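Nitrite oxidoreductase subunit A (Kuenenia stuttgartiensis, PDB 7B04) is a NarG-like molybdopterin oxidoreductase subunit that binds a molybdenum atom, two MD1 groups and an iron/sulfur cluster. Local coordinates at residues Q91-Q96 against W110-C115; C75-F80 against M87-N92; P69-A74 against K313-H318. All coordinates share one frame; numbering follows the deposited sequence.

All three contacts are buried and meet around one iron/sulfur cluster, to which each contributes a ligand. Contact 2 is an antiparallel hairpin with a beta bulge, bound mainly by backbone bonds, with one face of charged and aromatic side chains turned toward subunit B. Contact 1 begins where that hairpin ends and shares Gln91 and Asn92 with it; lying mostly in loops, it relies on side-chain bonds around His95. Contact 3, the smallest and the nearest to the middle of the chain, sets the loop before the hairpin against helix 314-321 and touches MD1. Arg113 ties contact 1 to contact 3 by bonding to the backbone O of His73 and packing on Pro315, whereas contacts 2 and 3 simply adjoin in the sequence.

Contact 1: residues Q91-Q96 against W110-C115; sequences QNYDHQ and WNPRMC. With SF4 (iron/sulfur cluster), chain C.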
loop_
_atom_site.group_PDB
_atom_site.type_symbol
_atom_site.label_atom_id
_atom_site.label_comp_id
_atom_site.label_asym_id
_atom_site.label_seq_id
_atom_site.Cartn_x
_atom_site.Cartn_y
_atom_site.Cartn_z
ATOM N N GLN B 91 13.296 7.975 3.817
ATOM C CA GLN B 91 14.092 7.731 2.626
ATOM C C GLN B 91 15.512 8.231 2.837
ATOM O O GLN B 91 15.764 9.154 3.617
ATOM C CB GLN B 91 13.489 8.425 1.408
ATOM C CG GLN B 91 12.174 7.848 0.933
ATOM C CD GLN B 91 10.989 8.451 1.652
ATOM O OE1 GLN B 91 11.149 9.241 2.582
ATOM N NE2 GLN B 91 9.789 8.100 1.208
ATOM N N ASN B 92 16.452 7.598 2.144
ATOM C CA ASN B 92 17.846 7.976 2.298
ATOM C C ASN B 92 18.214 9.193 1.462
ATOM O O ASN B 92 19.167 9.897 1.812
ATOM C CB ASN B 92 18.752 6.801 1.924
ATOM C CG ASN B 92 20.061 6.811 2.686
ATOM O OD1 ASN B 92 20.248 7.604 3.608
ATOM N ND2 ASN B 92 20.976 5.929 2.304
ATOM N N TYR B 93 17.466 9.471 0.394
ATOM C CA TYR B 93 17.791 10.542 -0.549
ATOM C C TYR B 93 19.242 10.396 -1.011
ATOM O O TYR B 93 20.091 11.267 -0.810
ATOM C CB TYR B 93 17.523 11.918 0.068
ATOM C CG TYR B 93 16.058 12.305 0.081
ATOM C CD1 TYR B 93 15.498 13.020 -0.972
ATOM C CD2 TYR B 93 15.235 11.954 1.144
ATOM C CE1 TYR B 93 14.160 13.374 -0.965
ATOM C CE2 TYR B 93 13.895 12.304 1.158
ATOM C CZ TYR B 93 13.365 13.014 0.102
ATOM O OH TYR B 93 12.034 13.365 0.108
ATOM N N ASP B 94 19.510 9.241 -1.625
ATOM C CA ASP B 94 20.864 8.805 -1.927
ATOM C C ASP B 94 21.120 8.451 -3.386
ATOM O O ASP B 94 22.248 8.071 -3.717
ATOM C CB ASP B 94 21.199 7.576 -1.076
ATOM C CG ASP B 94 20.163 6.476 -1.235
ATOM O OD1 ASP B 94 19.108 6.737 -1.856
ATOM O OD2 ASP B 94 20.398 5.354 -0.742
ATOM N N HIS B 95 20.123 8.564 -4.262
ATOM C CA HIS B 95 20.277 8.043 -5.616
ATOM C C HIS B 95 21.316 8.818 -6.416
ATOM O O HIS B 95 21.968 8.240 -7.294
ATOM C CB HIS B 95 18.929 8.038 -6.323
ATOM C CG HIS B 95 17.933 7.123 -5.683
ATOM N ND1 HIS B 95 17.062 7.542 -4.701
ATOM C CD2 HIS B 95 17.685 5.805 -5.869
ATOM C CE1 HIS B 95 16.314 6.525 -4.317
ATOM N NE2 HIS B 95 16.673 5.458 -5.008
ATOM N N GLN B 96 21.463 10.119 -6.151
ATOM C CA GLN B 96 22.535 10.896 -6.767
ATOM C C GLN B 96 23.892 10.223 -6.603
ATOM O O GLN B 96 24.753 10.332 -7.484
ATOM C CB GLN B 96 22.569 12.304 -6.170
ATOM C CG GLN B 96 22.879 12.363 -4.682
ATOM C CD GLN B 96 21.637 12.259 -3.820
ATOM O OE1 GLN B 96 20.578 11.825 -4.278
ATOM N NE2 GLN B 96 21.760 12.658 -2.561
ATOM N N TRP B 110 15.660 9.960 -9.132
ATOM C CA TRP B 110 15.201 8.621 -8.697
ATOM C C TRP B 110 14.585 8.710 -7.302
ATOM O O TRP B 110 13.931 7.789 -6.898
ATOM C CB TRP B 110 16.407 7.680 -8.692
ATOM C CG TRP B 110 16.700 6.928 -9.952
ATOM C CD1 TRP B 110 17.594 7.273 -10.908
ATOM C CD2 TRP B 110 16.170 5.658 -10.363
ATOM N NE1 TRP B 110 17.635 6.334 -11.894
ATOM C CE2 TRP B 110 16.767 5.335 -11.588
ATOM C CE3 TRP B 110 15.240 4.770 -9.826
ATOM C CZ2 TRP B 110 16.463 4.178 -12.285
ATOM C CZ3 TRP B 110 14.922 3.638 -10.525
ATOM C CH2 TRP B 110 15.531 3.344 -11.734
ATOM N N ASN B 111 14.766 9.844 -6.642
ATOM C CA ASN B 111 14.350 10.125 -5.247
ATOM C C ASN B 111 12.836 10.289 -5.151
ATOM O O ASN B 111 12.233 10.579 -6.159
ATOM C CB ASN B 111 15.019 11.407 -4.753
ATOM C CG ASN B 111 16.470 11.254 -4.375
ATOM O OD1 ASN B 111 17.028 10.191 -4.468
ATOM N ND2 ASN B 111 17.099 12.316 -3.948
ATOM N N PRO B 112 12.207 10.256 -3.957
ATOM C CA PRO B 112 12.649 9.513 -2.774
ATOM C C PRO B 112 12.489 7.993 -2.875
ATOM O O PRO B 112 13.264 7.288 -2.359
ATOM C CB PRO B 112 11.824 10.150 -1.669
ATOM C CG PRO B 112 10.550 10.471 -2.332
ATOM C CD PRO B 112 10.946 10.901 -3.712
ATOM N N ARG B 113 11.406 7.571 -3.498
ATOM C CA ARG B 113 11.146 6.155 -3.818
ATOM C C ARG B 113 11.021 5.218 -2.609
ATOM O O ARG B 113 11.951 4.521 -2.313
ATOM C CB ARG B 113 12.107 5.782 -4.946
ATOM C CG ARG B 113 12.598 4.356 -4.974
ATOM C CD ARG B 113 13.641 4.401 -6.025
ATOM N NE ARG B 113 14.608 3.492 -5.522
ATOM C CZ ARG B 113 14.553 2.225 -5.776
ATOM N NH1 ARG B 113 15.469 1.413 -5.298
ATOM N NH2 ARG B 113 13.587 1.783 -6.543
ATOM N N MET B 114 9.889 5.249 -1.920
ATOM C CA MET B 114 9.610 4.314 -0.840
ATOM C C MET B 114 8.105 4.061 -0.842
ATOM O O MET B 114 7.346 4.779 -1.496
ATOM C CB MET B 114 10.087 4.879 0.506
ATOM C CG MET B 114 10.654 3.870 1.461
ATOM S SD MET B 114 11.608 4.573 2.820
ATOM C CE MET B 114 11.000 3.560 4.174
ATOM N N CYS B 115 7.665 3.004 -0.168
ATOM C CA CYS B 115 6.227 2.798 -0.042
ATOM C C CYS B 115 5.779 3.013 1.400
ATOM O O CYS B 115 6.590 3.029 2.329
ATOM C CB CYS B 115 5.808 1.407 -0.543
ATOM S SG CYS B 115 6.173 0.034 0.558
HETATM FE FE1 SF4 C . 8.837 -2.027 -1.209
HETATM FE FE2 SF4 C . 10.231 -1.583 1.097
HETATM FE FE3 SF4 C . 8.369 0.235 0.251
HETATM FE FE4 SF4 C . 10.717 -0.040 -1.115
HETATM S S1 SF4 C . 10.458 0.674 1.031
HETATM S S2 SF4 C . 8.624 0.100 -2.008
HETATM S S3 SF4 C . 11.082 -2.276 -0.902
HETATM S S4 SF4 C . 7.985 -1.921 0.897
#
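His95 and Asn111 form the central polar link between these two largely irregular segments. The ring nitrogen ND1 of His95 donates to OD1 of Asn111 at 2.7 Å, a fairly straight bond (154°) that lies in the carbonyl plane of the amide and near the plane of the ring. On the other side of the imidazole, NE2 accepts from NE of Arg113 at 2.9 Å; this bond is more bent, and the guanidinium stands steeply to the ring, their planes 77° apart. Histidine suits the place because one small ring can donate through one nitrogen and accept through the other. With CG beside its own backbone N (chi1 -64°), the ring reaches across so that CG rests 3.4 Å from CB of Trp110. The carbonyl O of Trp110 lies over one face toward the rim, and OD1 of Asp94 lies over the opposite face.

Packing completes the first shell. Pro112, which follows a cis peptide bond, presents CB to CG of Gln91 at 3.5 Å and to CZ of Tyr93 at 3.7 Å, while NE2 of Gln91 lies against CB of Met114. Behind these residues, NE2 of Gln96 bridges back to O of Tyr93 at 2.8 Å, spanning the turn. The hydroxyl of Tyr93 is bonded to Ser260 and Arg346 of subunit B, and OE1 of Gln91 to Tyr119. Arg113 bonds through NH1 to the backbone O of His73 and faces Glu316 in a salt bridge whose carboxylate oxygen is doubtfully placed.

Cys115 ends the segment by binding iron FE3 of the cluster through SG at 2.2 Å. The contact thus closes the loop between strand 85-91 and helix 116-119, with helix 314-321 packed against Trp110 and Arg113 and strand 76-82 against Met114.

Contact 2: residues C75-F80 against M87-N92; sequences CRIRAF and MRVEQN. With SF4 (iron/sulfur cluster), chain C.
Two nitrogens of Arg78 converge on OD1 of Asn92: NE donates at 2.5 Å, and NH2 adds a weak, strongly bent bond. The arginine leaves the backbone with CG opposite its N (chi1 -178°), then bends at chi3 to bring the edge of its guanidinium to the amide oxygen. An asparagine oxygen serves well here, since it can accept both donors just beyond the last paired residues. This link closes the open end of a beta hairpin whose strands, 76-82 and 85-91, run antiparallel.

Arg78 and Glu90 form a hydrogen-bonded pair, with N of Glu90 donating to O of Arg78 and N of Arg78 to O of Glu90 at 3.2 Å. Ala79 and Val89 follow as a non-hydrogen-bonded pair; the small methyl CB of Ala79 meets CG2 of Val89 at 3.7 Å on the face away from Arg78 and Phe80. Toward the turn there is a classic beta bulge. Both Met87 and Arg88 face Phe80, whose O receives N of Met87 at 3.0 Å and N of Arg88 only weakly.

The Phe80 ring lies against Glu90 and Arg88. CB of Glu90 approaches the ring edge at CE1, 3.3 Å away, while CG of Arg88 comes obliquely to CD1. CB of Phe80 lies over one face of the Arg88 guanidinium, which also makes a cation-pi contact with Tyr57. The carboxylate of Glu90 pairs with Arg257 and Arg241 of subunit B, so this face of the hairpin belongs to a subunit interface.

At the cluster end, SG of Cys75 binds iron FE4 at 2.3 Å, and the methyl CD1 of Ile77 lies 3.6 Å from sulfide S1.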
loop_
_atom_site.group_PDB
_atom_site.type_symbol
_atom_site.label_atom_id
_atom_site.label_comp_id
_atom_site.label_asym_id
_atom_site.label_seq_id
_atom_site.Cartn_x
_atom_site.Cartn_y
_atom_site.Cartn_z
ATOM N N CYS B 75 14.264 -1.017 -1.908
ATOM C CA CYS B 75 14.632 0.340 -1.529
ATOM C C CYS B 75 15.756 0.343 -0.500
ATOM O O CYS B 75 15.857 -0.542 0.354
ATOM C CB CYS B 75 13.416 1.080 -0.970
ATOM S SG CYS B 75 12.113 1.402 -2.178
ATOM N N ARG B 76 16.599 1.370 -0.586
ATOM C CA ARG B 76 17.648 1.606 0.394
ATOM C C ARG B 76 17.087 2.527 1.468
ATOM O O ARG B 76 16.593 3.618 1.166
ATOM C CB ARG B 76 18.882 2.214 -0.268
ATOM C CG ARG B 76 19.950 2.612 0.712
ATOM C CD ARG B 76 20.428 1.414 1.498
ATOM N NE ARG B 76 21.268 0.502 0.733
ATOM C CZ ARG B 76 21.811 -0.599 1.240
ATOM N NH1 ARG B 76 21.608 -0.917 2.512
ATOM N NH2 ARG B 76 22.563 -1.383 0.479
ATOM N N ILE B 77 17.171 2.085 2.717
ATOM C CA ILE B 77 16.352 2.623 3.791
ATOM C C ILE B 77 17.219 3.224 4.889
ATOM O O ILE B 77 18.263 2.665 5.239
ATOM C CB ILE B 77 15.479 1.481 4.344
ATOM C CG1 ILE B 77 14.643 0.869 3.216
ATOM C CG2 ILE B 77 14.631 1.964 5.446
ATOM C CD1 ILE B 77 13.253 1.406 3.113
ATOM N N ARG B 78 16.775 4.357 5.442
ATOM C CA ARG B 78 17.412 4.988 6.598
ATOM C C ARG B 78 16.409 5.058 7.747
ATOM O O ARG B 78 15.407 5.776 7.657
ATOM C CB ARG B 78 17.938 6.382 6.256
ATOM C CG ARG B 78 18.641 7.055 7.423
ATOM C CD ARG B 78 19.316 8.355 7.022
ATOM N NE ARG B 78 20.420 8.138 6.091
ATOM C CZ ARG B 78 21.632 7.722 6.448
ATOM N NH1 ARG B 78 21.905 7.472 7.721
ATOM N NH2 ARG B 78 22.573 7.555 5.528
ATOM N N ALA B 79 16.683 4.326 8.823
ATOM C CA ALA B 79 15.818 4.271 9.993
ATOM C C ALA B 79 16.434 5.063 11.142
ATOM O O ALA B 79 17.658 5.115 11.289
ATOM C CB ALA B 79 15.567 2.824 10.430
ATOM N N PHE B 80 15.578 5.673 11.961
ATOM C CA PHE B 80 16.013 6.464 13.108
ATOM C C PHE B 80 15.795 5.666 14.385
ATOM O O PHE B 80 14.721 5.090 14.589
ATOM C CB PHE B 80 15.264 7.796 13.214
ATOM C CG PHE B 80 15.242 8.599 11.949
ATOM C CD1 PHE B 80 14.283 8.366 10.982
ATOM C CD2 PHE B 80 16.173 9.604 11.736
ATOM C CE1 PHE B 80 14.258 9.109 9.823
ATOM C CE2 PHE B 80 16.154 10.350 10.576
ATOM C CZ PHE B 80 15.195 10.102 9.618
ATOM N N MET B 87 12.586 3.499 15.905
ATOM C CA MET B 87 11.375 4.321 16.107
ATOM C C MET B 87 10.633 4.645 14.823
ATOM O O MET B 87 9.442 4.531 14.800
ATOM C CB MET B 87 11.787 5.623 16.778
ATOM C CG MET B 87 12.501 5.383 18.043
ATOM S SD MET B 87 11.385 5.066 19.349
ATOM C CE MET B 87 10.074 6.203 18.938
ATOM N N ARG B 88 11.343 5.051 13.806
ATOM C CA ARG B 88 10.717 5.413 12.522
ATOM C C ARG B 88 11.717 5.166 11.411
ATOM O O ARG B 88 12.760 4.632 11.667
ATOM C CB ARG B 88 10.263 6.871 12.506
ATOM C CG ARG B 88 11.357 7.882 12.786
ATOM C CD ARG B 88 10.850 9.294 12.869
ATOM N NE ARG B 88 11.820 10.199 13.439
ATOM C CZ ARG B 88 11.933 10.393 14.725
ATOM N NH1 ARG B 88 12.827 11.216 15.212
ATOM N NH2 ARG B 88 11.134 9.755 15.538
ATOM N N VAL B 89 11.339 5.510 10.195
ATOM C CA VAL B 89 12.210 5.304 9.014
ATOM C C VAL B 89 12.035 6.479 8.071
ATOM O O VAL B 89 11.118 7.249 8.247
ATOM C CB VAL B 89 11.794 4.008 8.327
ATOM C CG1 VAL B 89 10.800 4.275 7.248
ATOM C CG2 VAL B 89 12.962 3.245 7.782
ATOM N N GLU B 90 12.981 6.673 7.173
ATOM C CA GLU B 90 12.810 7.731 6.162
ATOM C C GLU B 90 13.621 7.371 4.938
ATOM O O GLU B 90 14.477 6.522 5.025
ATOM C CB GLU B 90 13.278 9.088 6.657
ATOM C CG GLU B 90 12.811 10.220 5.772
ATOM C CD GLU B 90 12.910 11.613 6.324
ATOM O OE1 GLU B 90 13.181 12.497 5.563
ATOM O OE2 GLU B 90 12.704 11.790 7.499
ATOM N N GLN B 91 13.296 7.975 3.817
ATOM C CA GLN B 91 14.092 7.731 2.626
ATOM C C GLN B 91 15.512 8.231 2.837
ATOM O O GLN B 91 15.764 9.154 3.617
ATOM C CB GLN B 91 13.489 8.425 1.408
ATOM C CG GLN B 91 12.174 7.848 0.933
ATOM C CD GLN B 91 10.989 8.451 1.652
ATOM O OE1 GLN B 91 11.149 9.241 2.582
ATOM N NE2 GLN B 91 9.789 8.100 1.208
ATOM N N ASN B 92 16.452 7.598 2.144
ATOM C CA ASN B 92 17.846 7.976 2.298
ATOM C C ASN B 92 18.214 9.193 1.462
ATOM O O ASN B 92 19.167 9.897 1.812
ATOM C CB ASN B 92 18.752 6.801 1.924
ATOM C CG ASN B 92 20.061 6.811 2.686
ATOM O OD1 ASN B 92 20.248 7.604 3.608
ATOM N ND2 ASN B 92 20.976 5.929 2.304
HETATM FE FE1 SF4 C . 8.837 -2.027 -1.209
HETATM FE FE2 SF4 C . 10.231 -1.583 1.097
HETATM FE FE3 SF4 C . 8.369 0.235 0.251
HETATM FE FE4 SF4 C . 10.717 -0.040 -1.115
HETATM S S1 SF4 C . 10.458 0.674 1.031
HETATM S S2 SF4 C . 8.624 0.100 -2.008
HETATM S S3 SF4 C . 11.082 -2.276 -0.902
HETATM S S4 SF4 C . 7.985 -1.921 0.897
#

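Contact 3: residues P69-A74 against K313-H318; sequences PNDTHA and KMPEAH. With SF4 (iron/sulfur cluster), chain C; MD1 (phosphoric acid 4-(2-amino-4-oxo-3,4,5,6,-tetrahydro-pteridin-6-yl)-2-hydroxy-3,4-dimercapto-but-3-en-yl ester guanylate ester), chain D.
The imidazole of His73 is sandwiched between Pro315, whose CG sits over the centre of one face in a CH-pi contact, and CG2 of its neighbour Thr72, which lies toward the rim of the opposite face. At the ring edge, NE2 of His73 is 3.3 Å from CA of Lys313. ND1 points to OE2 of Glu316 in a weak hydrogen bond of 3.3 Å; the position of that oxygen, which also faces Arg113, is uncertain. A flat ring suits this slot, because proline can cover its face while its polar edge turns to the start of the helix.

Beyond the ring, the methyl CG2 of Thr72 packs across the chain of Lys313, 3.5 Å from CE. Bends at chi2 and chi4 (-102° and -50°) carry the lysine past it, and NZ then makes a weak hydrogen bond of 3.0 Å to N8 of MD1. NZ also has a weak bond to O of Ala563. Met314 directs CE toward N16 of the same pterin at 3.5 Å, and the backbone O of Asp71 approaches its C7.

On the cluster side, the Asp71 carboxylate binds iron FE1 through OD2, although the exact placing of that oxygen is doubtful. CG of Pro315 lies 3.7 Å from sulfide S2. Loop and helix start thus both touch cluster and pterin, consistent with the cluster serving as an electron relay beside the molybdenum cofactor, as in relatives among the molybdopterin oxidoreductases.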
loop_
_atom_site.group_PDB
_atom_site.type_symbol
_atom_site.label_atom_id
_atom_site.label_comp_id
_atom_site.label_asym_id
_atom_site.label_seq_id
_atom_site.Cartn_x
_atom_site.Cartn_y
_atom_site.Cartn_z
ATOM N N PRO B 69 10.920 -7.181 0.219
ATOM C CA PRO B 69 9.820 -8.150 0.335
ATOM C C PRO B 69 9.221 -8.643 -0.976
ATOM O O PRO B 69 8.005 -8.833 -1.002
ATOM C CB PRO B 69 8.773 -7.352 1.116
ATOM C CG PRO B 69 8.938 -5.965 0.576
ATOM C CD PRO B 69 10.414 -5.796 0.241
ATOM N N ASN B 70 9.991 -8.877 -2.041
ATOM C CA ASN B 70 9.403 -9.149 -3.361
ATOM C C ASN B 70 8.662 -7.905 -3.829
ATOM O O ASN B 70 7.675 -7.969 -4.563
ATOM C CB ASN B 70 8.490 -10.386 -3.387
ATOM C CG ASN B 70 8.121 -10.818 -4.805
ATOM O OD1 ASN B 70 8.531 -10.199 -5.788
ATOM N ND2 ASN B 70 7.330 -11.879 -4.909
ATOM N N ASP B 71 9.086 -6.738 -3.351
ATOM C CA ASP B 71 8.452 -5.474 -3.815
ATOM C C ASP B 71 8.787 -5.253 -5.298
ATOM O O ASP B 71 7.938 -4.719 -6.040
ATOM C CB ASP B 71 8.886 -4.285 -2.954
ATOM C CG ASP B 71 7.877 -3.150 -2.937
ATOM O OD1 ASP B 71 6.693 -3.424 -2.653
ATOM O OD2 ASP B 71 8.281 -2.002 -3.207
ATOM N N THR B 72 10.000 -5.665 -5.675
ATOM C CA THR B 72 10.664 -5.444 -6.963
ATOM C C THR B 72 11.426 -4.126 -6.962
ATOM O O THR B 72 11.993 -3.744 -7.996
ATOM C CB THR B 72 9.729 -5.498 -8.185
ATOM O OG1 THR B 72 10.515 -5.731 -9.361
ATOM C CG2 THR B 72 8.989 -4.192 -8.407
ATOM N N HIS B 73 11.463 -3.418 -5.834
ATOM C CA HIS B 73 12.122 -2.127 -5.731
ATOM C C HIS B 73 13.369 -2.145 -4.864
ATOM O O HIS B 73 14.307 -1.398 -5.152
ATOM C CB HIS B 73 11.131 -1.081 -5.213
ATOM C CG HIS B 73 9.935 -0.920 -6.097
ATOM N ND1 HIS B 73 9.995 -0.295 -7.323
ATOM C CD2 HIS B 73 8.652 -1.323 -5.946
ATOM C CE1 HIS B 73 8.798 -0.313 -7.884
ATOM N NE2 HIS B 73 7.965 -0.931 -7.068
ATOM N N ALA B 74 13.403 -2.984 -3.825
ATOM C CA ALA B 74 14.582 -3.165 -2.974
ATOM C C ALA B 74 15.138 -1.823 -2.504
ATOM O O ALA B 74 16.320 -1.514 -2.674
ATOM C CB ALA B 74 15.655 -3.982 -3.695
ATOM N N LYS B 313 3.816 -0.513 -8.636
ATOM C CA LYS B 313 5.225 -0.154 -8.770
ATOM C C LYS B 313 5.396 1.278 -8.277
ATOM O O LYS B 313 6.035 2.113 -8.917
ATOM C CB LYS B 313 5.730 -0.337 -10.206
ATOM C CG LYS B 313 5.550 -1.752 -10.758
ATOM C CD LYS B 313 6.846 -2.550 -10.748
ATOM C CE LYS B 313 6.594 -4.043 -10.959
ATOM N NZ LYS B 313 5.535 -4.581 -10.058
ATOM N N MET B 314 4.805 1.569 -7.115
ATOM C CA MET B 314 4.615 2.954 -6.685
ATOM C C MET B 314 5.901 3.773 -6.612
ATOM O O MET B 314 5.880 4.936 -7.057
ATOM C CB MET B 314 3.825 2.978 -5.367
ATOM C CG MET B 314 4.230 1.982 -4.295
ATOM S SD MET B 314 3.196 2.040 -2.836
ATOM C CE MET B 314 1.674 1.554 -3.603
ATOM N N PRO B 315 7.022 3.283 -6.057
ATOM C CA PRO B 315 8.200 4.170 -5.973
ATOM C C PRO B 315 8.743 4.593 -7.329
ATOM O O PRO B 315 9.389 5.644 -7.416
ATOM C CB PRO B 315 9.223 3.344 -5.184
ATOM C CG PRO B 315 8.724 1.970 -5.215
ATOM C CD PRO B 315 7.264 2.022 -5.326
ATOM N N GLU B 316 8.456 3.845 -8.389
ATOM C CA GLU B 316 8.905 4.219 -9.720
ATOM C C GLU B 316 7.768 4.735 -10.579
ATOM O O GLU B 316 7.973 5.041 -11.758
ATOM C CB GLU B 316 9.553 3.027 -10.431
ATOM C CG GLU B 316 10.259 2.036 -9.526
ATOM C CD GLU B 316 11.668 2.450 -9.160
ATOM O OE1 GLU B 316 12.062 3.577 -9.520
ATOM O OE2 GLU B 316 12.384 1.637 -8.536
ATOM N N ALA B 317 6.573 4.860 -10.001
ATOM C CA ALA B 317 5.416 5.289 -10.778
ATOM C C ALA B 317 5.589 6.713 -11.289
ATOM O O ALA B 317 5.066 7.065 -12.349
ATOM C CB ALA B 317 4.145 5.159 -9.946
ATOM N N HIS B 318 6.340 7.545 -10.566
ATOM C CA HIS B 318 6.529 8.920 -11.012
ATOM C C HIS B 318 7.159 8.984 -12.396
ATOM O O HIS B 318 6.992 9.987 -13.098
ATOM C CB HIS B 318 7.389 9.688 -10.004
ATOM C CG HIS B 318 8.853 9.396 -10.112
ATOM N ND1 HIS B 318 9.691 10.099 -10.949
ATOM C CD2 HIS B 318 9.627 8.474 -9.491
ATOM C CE1 HIS B 318 10.918 9.623 -10.840
ATOM N NE2 HIS B 318 10.906 8.637 -9.961
HETATM FE FE1 SF4 C . 8.837 -2.027 -1.209
HETATM FE FE2 SF4 C . 10.231 -1.583 1.097
HETATM FE FE3 SF4 C . 8.369 0.235 0.251
HETATM FE FE4 SF4 C . 10.717 -0.040 -1.115
HETATM S S1 SF4 C . 10.458 0.674 1.031
HETATM S S2 SF4 C . 8.624 0.100 -2.008
HETATM S S3 SF4 C . 11.082 -2.276 -0.902
HETATM S S4 SF4 C . 7.985 -1.921 0.897
HETATM P PB MD1 D . -0.216 -6.231 -11.657
HETATM O O3B MD1 D . -1.475 -7.286 -11.534
HETATM O O1B MD1 D . -0.746 -4.820 -11.738
HETATM O O2B MD1 D . 0.577 -6.543 -12.902
HETATM O O3A MD1 D . 0.742 -6.396 -10.323
HETATM C C10 MD1 D . 1.490 -7.564 -10.122
HETATM C C11 MD1 D . 2.824 -7.191 -9.414
HETATM O O11 MD1 D . 2.462 -5.969 -8.440
HETATM C C12 MD1 D . 3.369 -8.290 -8.870
HETATM S S12 MD1 D . 3.230 -9.865 -9.763
HETATM C C13 MD1 D . 4.176 -8.378 -7.548
HETATM S S13 MD1 D . 4.795 -10.025 -7.102
HETATM C C14 MD1 D . 4.428 -7.305 -6.625
HETATM N N15 MD1 D . 2.979 -6.947 -6.036
HETATM C C16 MD1 D . 2.946 -5.709 -5.372
HETATM C C15 MD1 D . 2.171 -5.499 -4.120
HETATM O O14 MD1 D . 1.557 -6.391 -3.639
HETATM N N17 MD1 D . 2.179 -4.156 -3.479
HETATM C C17 MD1 D . 2.981 -2.994 -4.110
HETATM N N16 MD1 D . 2.983 -1.689 -3.477
HETATM N N18 MD1 D . 3.766 -3.206 -5.384
HETATM C C20 MD1 D . 3.772 -4.500 -6.016
HETATM N N8 MD1 D . 4.484 -4.750 -7.204
HETATM C C7 MD1 D . 5.256 -6.155 -7.134
HETATM P PA MD1 D . -3.049 -6.847 -11.315
HETATM O O1A MD1 D . -3.809 -8.051 -10.817
HETATM O O2A MD1 D . -3.102 -5.742 -10.288
HETATM O "O5'" MD1 D . -3.741 -6.322 -12.716
HETATM C "C5'" MD1 D . -3.572 -4.991 -13.102
HETATM C "C4'" MD1 D . -4.862 -4.437 -13.802
HETATM O "O4'" MD1 D . -5.321 -5.342 -14.989
HETATM C "C1'" MD1 D . -6.859 -5.432 -14.781
HETATM N N9 MD1 D . -7.442 -6.621 -15.454
HETATM C C4 MD1 D . -7.476 -6.676 -16.782
HETATM N N3 MD1 D . -7.010 -5.726 -17.832
HETATM C C2 MD1 D . -7.177 -6.057 -19.245
HETATM N N2 MD1 D . -6.721 -5.131 -20.266
HETATM N N1 MD1 D . -7.793 -7.305 -19.626
HETATM C C6 MD1 D . -8.239 -8.211 -18.612
HETATM O O6 MD1 D . -8.744 -9.238 -18.916
HETATM C C5 MD1 D . -8.061 -7.855 -17.131
HETATM N N7 MD1 D . -8.377 -8.503 -16.013
HETATM C C8 MD1 D . -7.999 -7.745 -14.964
HETATM C "C2'" MD1 D . -6.941 -5.527 -13.516
HETATM O "O2'" MD1 D . -8.285 -5.201 -13.059
HETATM C "C3'" MD1 D . -5.843 -4.403 -12.980
HETATM O "O3'" MD1 D . -6.441 -3.075 -13.004
#